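Local coordinates for protein pyroglutamyl-peptidase I (Fervidobacterium islandicum, PDB 6LTQ) that removes N-terminal pyroglutamyl residues from peptides by hydrolysis, and probably works as a cysteine peptidase, as its family does, at residues L92-I97 and A124-V129; N98-K103 and Q110-V115; E136-K141 and R211-N216. All coordinates share one frame; numbering follows the deposited sequence.

Interaction 1 (L92-I97 and A124-V129)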
# COMPACT_ATOMS: atom_id res chain seq x y z
N LEU D 92 8.57 15.92 1.65
CA LEU D 92 8.79 17.30 1.25
C LEU D 92 7.76 17.69 0.20
O LEU D 92 7.71 17.09 -0.89
CB LEU D 92 10.21 17.47 0.72
CG LEU D 92 11.22 16.87 1.69
CD1 LEU D 92 12.51 16.58 0.99
CD2 LEU D 92 11.48 17.82 2.88
N GLU D 93 6.94 18.69 0.51
CA GLU D 93 5.82 19.06 -0.34
C GLU D 93 6.22 20.16 -1.32
O GLU D 93 6.65 21.25 -0.91
CB GLU D 93 4.64 19.50 0.52
CG GLU D 93 4.11 18.40 1.43
CD GLU D 93 3.39 17.27 0.68
OE1 GLU D 93 3.28 17.32 -0.57
OE2 GLU D 93 2.89 16.35 1.37
N ARG D 94 6.04 19.90 -2.61
CA ARG D 94 6.43 20.87 -3.62
C ARG D 94 5.30 21.78 -4.06
O ARG D 94 5.58 22.84 -4.62
CB ARG D 94 7.00 20.13 -4.84
CG ARG D 94 7.77 21.01 -5.79
CD ARG D 94 8.57 20.21 -6.77
NE ARG D 94 9.53 21.05 -7.49
CZ ARG D 94 10.46 20.59 -8.32
NH1 ARG D 94 10.57 19.29 -8.56
NH2 ARG D 94 11.30 21.45 -8.91
N VAL D 95 4.04 21.37 -3.86
CA VAL D 95 2.89 22.01 -4.49
C VAL D 95 1.87 22.38 -3.42
O VAL D 95 1.48 21.52 -2.61
CB VAL D 95 2.21 21.10 -5.53
CG1 VAL D 95 0.93 21.75 -6.08
CG2 VAL D 95 3.17 20.77 -6.65
N ALA D 96 1.39 23.63 -3.46
CA ALA D 96 0.26 24.05 -2.64
C ALA D 96 -0.85 24.52 -3.57
O ALA D 96 -0.59 25.31 -4.48
CB ALA D 96 0.66 25.18 -1.67
N ILE D 97 -2.07 24.06 -3.35
CA ILE D 97 -3.14 24.38 -4.28
C ILE D 97 -4.19 25.25 -3.60
O ILE D 97 -4.39 25.22 -2.38
CB ILE D 97 -3.79 23.11 -4.87
CG1 ILE D 97 -4.46 22.30 -3.77
CG2 ILE D 97 -2.73 22.28 -5.60
CD1 ILE D 97 -5.53 21.37 -4.32
N ALA D 124 -2.41 27.16 -8.10
CA ALA D 124 -1.44 26.54 -7.21
C ALA D 124 -0.14 27.31 -7.26
O ALA D 124 0.12 28.08 -8.19
CB ALA D 124 -1.19 25.07 -7.58
N TYR D 125 0.69 27.09 -6.25
CA TYR D 125 2.07 27.55 -6.23
C TYR D 125 2.99 26.36 -6.03
O TYR D 125 2.66 25.41 -5.32
CB TYR D 125 2.34 28.56 -5.09
CG TYR D 125 1.72 29.93 -5.29
CD1 TYR D 125 2.41 30.92 -5.98
CD2 TYR D 125 0.46 30.22 -4.80
CE1 TYR D 125 1.85 32.17 -6.17
CE2 TYR D 125 -0.11 31.48 -4.98
CZ TYR D 125 0.60 32.45 -5.67
OH TYR D 125 0.05 33.70 -5.85
N MET D 126 4.16 26.42 -6.65
CA MET D 126 5.23 25.52 -6.26
C MET D 126 6.23 26.28 -5.42
O MET D 126 6.42 27.48 -5.63
CB MET D 126 5.93 24.92 -7.49
CG MET D 126 5.17 23.76 -8.11
SD MET D 126 6.02 23.00 -9.51
CE MET D 126 5.66 24.19 -10.82
N THR D 127 6.85 25.59 -4.45
CA THR D 127 7.94 26.21 -3.70
C THR D 127 9.09 26.57 -4.64
O THR D 127 9.32 25.94 -5.67
CB THR D 127 8.48 25.29 -2.59
OG1 THR D 127 9.49 25.99 -1.84
CG2 THR D 127 9.14 24.04 -3.20
N ARG D 128 9.80 27.64 -4.28
CA ARG D 128 11.02 28.00 -4.97
C ARG D 128 12.26 27.49 -4.26
O ARG D 128 13.36 27.65 -4.78
CB ARG D 128 11.10 29.52 -5.16
CG ARG D 128 9.82 30.11 -5.75
CD ARG D 128 9.98 31.61 -6.04
NE ARG D 128 10.22 32.40 -4.83
CZ ARG D 128 11.37 33.02 -4.55
NH1 ARG D 128 12.40 32.94 -5.40
NH2 ARG D 128 11.49 33.71 -3.43
N VAL D 129 12.09 26.86 -3.09
CA VAL D 129 13.20 26.20 -2.42
C VAL D 129 13.69 25.04 -3.29
O VAL D 129 12.90 24.39 -4.00
CB VAL D 129 12.76 25.71 -1.03
CG1 VAL D 129 13.86 24.93 -0.30
CG2 VAL D 129 12.26 26.87 -0.17
O HOH W 1 10.03 23.68 -6.85
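Val95 turns CG1 anti to its backbone N (chi1 175°), which places CG2 beside that N; Met126 (chi1 -80°) likewise carries CG beside its own N. The two side chains therefore run alongside one another and point the same way, with Val95 CG2 3.9 Å from Met126 CG. On the same face Ile97 CG2 rests 3.8 Å from Ala124 CB. The backbones are tied by a reciprocal pair: Ala96 N donates to Tyr125 O at 2.9 Å, and Tyr125 N returns to Ala96 O at 2.8 Å. Just before strand 95-97 and just past 124-126, Arg94 O accepts from Thr127 N at 3.0 Å. A water in the guanidinium plane bridges Arg94 NE (2.8 Å) to Thr127 O, while the far end of Arg94 pairs with Asp114 of the second subunit. Thr127 OG1 accepts from Val129 N in an ST turn and also hydrogen-bonds to Ala176 O of strand 175-181, and the Tyr125 hydroxyl bonds to His165. Strand 124-126 thus extends the mixed sheet by pairing antiparallel with the end of strand 90-97, the two joined by a long loop, in an alpha/beta fold.

Interaction 2 (N98-K103 and Q110-V115)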
# COMPACT_ATOMS: atom_id res chain seq x y z
N ASN D 98 -4.92 26.00 -4.42
CA ASN D 98 -5.88 27.00 -3.95
C ASN D 98 -7.25 26.36 -3.68
O ASN D 98 -8.25 26.65 -4.33
CB ASN D 98 -5.99 28.11 -4.98
CG ASN D 98 -6.80 29.30 -4.48
OD1 ASN D 98 -7.10 29.41 -3.29
ND2 ASN D 98 -7.16 30.19 -5.39
N LEU D 99 -7.29 25.48 -2.67
CA LEU D 99 -8.51 24.71 -2.44
C LEU D 99 -8.58 24.22 -1.01
O LEU D 99 -7.62 23.64 -0.51
CB LEU D 99 -8.58 23.50 -3.39
CG LEU D 99 -9.96 22.87 -3.48
CD1 LEU D 99 -10.89 23.84 -4.21
CD2 LEU D 99 -9.92 21.51 -4.18
N LEU D 100 -9.74 24.41 -0.38
CA LEU D 100 -10.11 23.72 0.85
C LEU D 100 -11.14 22.66 0.51
O LEU D 100 -12.22 22.98 -0.01
CB LEU D 100 -10.67 24.68 1.89
CG LEU D 100 -9.89 25.97 2.08
CD1 LEU D 100 -10.73 26.98 2.87
CD2 LEU D 100 -8.58 25.70 2.79
N ASP D 101 -10.84 21.41 0.84
CA ASP D 101 -11.77 20.33 0.51
C ASP D 101 -11.49 19.13 1.41
O ASP D 101 -10.47 18.46 1.24
CB ASP D 101 -11.64 19.95 -0.95
CG ASP D 101 -12.79 19.10 -1.41
OD1 ASP D 101 -13.93 19.57 -1.29
OD2 ASP D 101 -12.57 17.95 -1.86
N SER D 102 -12.43 18.84 2.31
CA SER D 102 -12.35 17.62 3.09
C SER D 102 -13.71 17.34 3.71
O SER D 102 -14.47 18.26 4.01
CB SER D 102 -11.28 17.72 4.19
OG SER D 102 -11.29 16.58 5.03
N LYS D 103 -14.04 16.06 3.84
CA LYS D 103 -15.25 15.72 4.56
C LYS D 103 -15.05 15.85 6.06
O LYS D 103 -16.04 15.94 6.80
CB LYS D 103 -15.74 14.30 4.23
CG LYS D 103 -16.13 13.99 2.78
CD LYS D 103 -14.94 14.02 1.82
CE LYS D 103 -13.72 13.34 2.43
NZ LYS D 103 -12.49 13.51 1.62
N GLN D 110 -15.79 23.02 11.69
CA GLN D 110 -16.06 23.35 10.29
C GLN D 110 -15.55 22.36 9.26
O GLN D 110 -14.42 21.85 9.34
CB GLN D 110 -15.55 24.75 9.93
CG GLN D 110 -16.28 25.36 8.66
CD GLN D 110 -17.78 25.15 8.53
OE1 GLN D 110 -18.56 25.27 9.49
NE2 GLN D 110 -18.20 24.78 7.31
N VAL D 111 -16.40 22.17 8.25
CA VAL D 111 -16.18 21.35 7.09
C VAL D 111 -16.17 22.29 5.90
O VAL D 111 -17.08 23.11 5.74
CB VAL D 111 -17.29 20.29 6.95
CG1 VAL D 111 -17.22 19.61 5.57
CG2 VAL D 111 -17.20 19.27 8.07
N LYS D 112 -15.15 22.16 5.05
CA LYS D 112 -15.00 22.96 3.85
C LYS D 112 -14.98 22.01 2.66
O LYS D 112 -14.29 20.98 2.70
CB LYS D 112 -13.71 23.80 3.85
CG LYS D 112 -13.70 25.03 4.75
CD LYS D 112 -14.98 25.84 4.65
CE LYS D 112 -14.74 27.28 5.11
NZ LYS D 112 -15.72 27.70 6.16
N GLU D 113 -15.76 22.31 1.63
CA GLU D 113 -15.80 21.45 0.45
C GLU D 113 -15.72 22.34 -0.78
O GLU D 113 -16.64 23.11 -1.05
CB GLU D 113 -17.04 20.57 0.44
CG GLU D 113 -16.89 19.24 1.21
CD GLU D 113 -16.01 18.21 0.50
OE1 GLU D 113 -16.54 17.44 -0.33
OE2 GLU D 113 -14.79 18.13 0.80
N ASP D 114 -14.58 22.26 -1.47
CA ASP D 114 -14.36 22.94 -2.75
C ASP D 114 -14.42 24.46 -2.62
O ASP D 114 -15.09 25.14 -3.40
CB ASP D 114 -15.32 22.43 -3.82
CG ASP D 114 -14.76 21.26 -4.59
OD1 ASP D 114 -15.50 20.69 -5.41
OD2 ASP D 114 -13.58 20.92 -4.37
N VAL D 115 -13.68 24.99 -1.67
CA VAL D 115 -13.63 26.42 -1.42
C VAL D 115 -12.25 26.92 -1.81
O VAL D 115 -11.24 26.34 -1.41
CB VAL D 115 -13.91 26.73 0.07
CG1 VAL D 115 -13.95 28.23 0.32
CG2 VAL D 115 -15.19 26.05 0.51
O HOH W 2 -13.72 16.16 -0.06
O HOH W 3 -13.54 20.14 5.81
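Leu100 and Val115 exchange two backbone hydrogen bonds: Leu100 N donates to Val115 O at 2.7 Å and Val115 N to Leu100 O at 3.0 Å. Further along, Ser102 N reaches Lys112 O at 2.9 Å, and a water accepts from Lys112 N and lies 2.8 Å from Ser102 O.

Between these bonds the register slips by one residue. Asp114, with positive phi and psi, faces Leu100 together with Val115, which is a G1 beta bulge next to the single antiparallel bridge of Leu100 with Val115, within the loop between strands 90-97 and 124-126. The bulge turns Asp114 N towards Asp101 OD1, 2.8 Å away but at a poor angle, a weak bond.

Apolar contact gathers at Leu100, whose CB meets Val115 CB and also lies 3.7 Å from Lys112 CB, the leucine side by side with the aliphatic part of the lysine. Val111 CG1 sets a methyl against the Ser102 carbonyl oxygen.

Acidic groups crowd around Asp101. Its OD1 comes within 2.7 Å of Glu113 OE2 and 3.4 Å of Asp114 OD2, the carboxylate planes only 21° and 23° apart. Such closeness would probably raise the affinity of one acid for a proton, but the cluster is partly balanced by the second subunit, whose Lys132 pairs with Asp101 and whose Arg94 pairs with Asp114. With an alanine in place of Glu113, the carboxylate lying across Asp101 is gone, which would probably leave Asp101 OD1 without its close neighbour and open a gap on that side. Leu100 and Lys112 also touch Tyr59 of helix 59-72.

Interaction 3 (E136-K141 and R211-N216)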
# COMPACT_ATOMS: atom_id res chain seq x y z
N GLU D 136 17.85 15.13 -1.31
CA GLU D 136 19.13 14.46 -1.51
C GLU D 136 20.00 14.57 -0.26
O GLU D 136 20.68 13.61 0.10
CB GLU D 136 19.83 15.04 -2.73
CG GLU D 136 19.65 14.18 -3.97
CD GLU D 136 20.49 12.91 -3.90
OE1 GLU D 136 21.47 12.79 -4.67
OE2 GLU D 136 20.17 12.02 -3.07
N LEU D 137 19.98 15.72 0.41
CA LEU D 137 20.75 15.88 1.65
C LEU D 137 20.27 14.92 2.72
O LEU D 137 21.09 14.26 3.39
CB LEU D 137 20.63 17.31 2.17
CG LEU D 137 21.57 17.58 3.36
CD1 LEU D 137 22.34 18.88 3.13
CD2 LEU D 137 20.82 17.66 4.66
N LEU D 138 18.95 14.85 2.93
CA LEU D 138 18.41 13.96 3.96
C LEU D 138 18.77 12.49 3.69
O LEU D 138 19.23 11.78 4.59
CB LEU D 138 16.90 14.13 4.04
CG LEU D 138 16.48 15.50 4.61
CD1 LEU D 138 14.98 15.67 4.54
CD2 LEU D 138 16.99 15.64 6.06
N LYS D 139 18.64 12.05 2.43
CA LYS D 139 18.96 10.66 2.11
C LYS D 139 20.44 10.39 2.34
O LYS D 139 20.83 9.34 2.88
CB LYS D 139 18.63 10.31 0.66
CG LYS D 139 17.14 10.33 0.25
CD LYS D 139 17.06 10.16 -1.28
CE LYS D 139 15.66 10.41 -1.78
NZ LYS D 139 14.78 9.23 -1.47
N LYS D 140 21.29 11.37 2.01
CA LYS D 140 22.71 11.12 2.11
C LYS D 140 23.11 11.01 3.56
O LYS D 140 24.12 10.38 3.92
CB LYS D 140 23.39 12.27 1.45
CG LYS D 140 24.11 11.79 0.26
CD LYS D 140 22.88 10.98 -0.48
CE LYS D 140 23.43 10.11 -1.66
NZ LYS D 140 24.24 10.59 -2.89
N LYS D 141 22.32 11.64 4.42
CA LYS D 141 22.44 11.51 5.87
C LYS D 141 21.65 10.32 6.43
O LYS D 141 21.39 10.27 7.65
CB LYS D 141 21.94 12.78 6.57
CG LYS D 141 22.69 14.04 6.15
CD LYS D 141 24.13 14.01 6.63
CE LYS D 141 24.85 15.29 6.20
NZ LYS D 141 26.21 15.40 6.77
N ARG D 211 16.24 19.41 11.94
CA ARG D 211 17.49 20.06 12.35
C ARG D 211 18.44 20.19 11.17
O ARG D 211 18.99 21.26 10.91
CB ARG D 211 18.08 19.28 13.53
CG ARG D 211 19.34 19.82 14.22
CD ARG D 211 20.36 18.79 14.58
NE ARG D 211 19.78 17.79 15.48
CZ ARG D 211 20.40 16.77 16.09
NH1 ARG D 211 21.72 16.65 16.15
NH2 ARG D 211 19.64 15.93 16.85
N LEU D 212 18.55 19.12 10.38
CA LEU D 212 19.45 19.14 9.23
C LEU D 212 18.99 20.13 8.16
O LEU D 212 19.82 20.71 7.45
CB LEU D 212 19.58 17.74 8.62
CG LEU D 212 20.49 16.77 9.38
CD1 LEU D 212 20.19 15.31 8.97
CD2 LEU D 212 21.96 17.12 9.13
N ILE D 213 17.67 20.27 7.97
CA ILE D 213 17.19 21.26 7.01
C ILE D 213 17.58 22.66 7.47
O ILE D 213 18.10 23.47 6.69
CB ILE D 213 15.67 21.14 6.82
CG1 ILE D 213 15.27 19.78 6.19
CG2 ILE D 213 15.16 22.30 5.94
CD1 ILE D 213 13.78 19.54 6.23
N LEU D 214 17.35 22.95 8.75
CA LEU D 214 17.69 24.27 9.29
C LEU D 214 19.19 24.53 9.22
O LEU D 214 19.61 25.64 8.88
CB LEU D 214 17.20 24.37 10.73
CG LEU D 214 15.69 24.41 10.92
CD1 LEU D 214 15.33 24.18 12.39
CD2 LEU D 214 15.07 25.72 10.38
N GLU D 215 20.01 23.51 9.52
CA GLU D 215 21.45 23.71 9.51
C GLU D 215 22.00 23.95 8.11
O GLU D 215 23.08 24.53 7.98
CB GLU D 215 22.18 22.49 10.10
CG GLU D 215 22.18 22.40 11.60
CD GLU D 215 22.82 21.12 12.10
OE1 GLU D 215 23.26 20.31 11.26
OE2 GLU D 215 22.83 20.89 13.33
N ASN D 216 21.31 23.51 7.06
CA ASN D 216 21.87 23.57 5.71
C ASN D 216 21.08 24.49 4.78
O ASN D 216 21.21 24.39 3.56
CB ASN D 216 21.97 22.15 5.13
CG ASN D 216 23.00 21.32 5.85
OD1 ASN D 216 24.19 21.39 5.53
ND2 ASN D 216 22.56 20.54 6.84
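Leu137 CD1 comes to rest on the side-chain amide of Asn216, 3.7 Å from its CG and almost as near to OD1 and ND2, so the methyl sits over the face of the amide, above CG. Its other methyl, CD2, turns to Leu212 CB at 4.2 Å. Leu212 is the hub on its side: CB also meets Leu138 CD2, and CD1 lies 3.9 Å from Lys141 CB, where the aliphatic root of the lysine closes the edge of the contact. Deeper down, Leu138 CD1 and Ile213 CD1 approach to 4.4 Å, a looser touch.

What positions these groups is found one step back. Leu137 holds CG anti to its backbone N (chi1 -173°), which directs both methyls towards helix 203-215. The Asn216 amide is fixed by its own helix: ND2 donates to Leu212 O at 2.8 Å, on a lone pair in the carbonyl plane and with the acceptor almost in the amide plane, so the group can hardly turn under the Leu137 methyl. Asn216 N also donates, more weakly, to the same oxygen. Both Lys141 and Asn216 are the first residues to leave helical geometry, so the contact gathers the two helix ends.

The short axes of 136-140 and 211-215 pass 10.4 Å apart at 126°, a crossing nearer antiparallel than parallel. Phe220 packs on Leu137 and Ile143 on Leu212. Beneath them Ile213 and Leu214 lie on Leu79, which seats helix 203-215 on strand 77-83 while helix 131-140 packs beside helix 203-215.

In the fold
From the N terminus, the chain first runs through strands 15-22, 48-55 and 77-83 before strand 90-97 enters interaction 1. After 98-103 the chain turns, and 110-115 folds back on it, closing the short loop of interaction 2; that loop is nested inside the larger one that interaction 1 closes when 124-129 returns. The centres of these two are about 19 Å apart, and both touch the second subunit. Interaction 3 comes later in series: helix 131-140, which follows strand 124-126, meets the end of helix 203-215 after 69 intervening residues. Its centre lies about 33 Å from that of interaction 2, on the opposite side of the chain's centre, so the set joins the loop that meets the second subunit, the sheet and its helical cover.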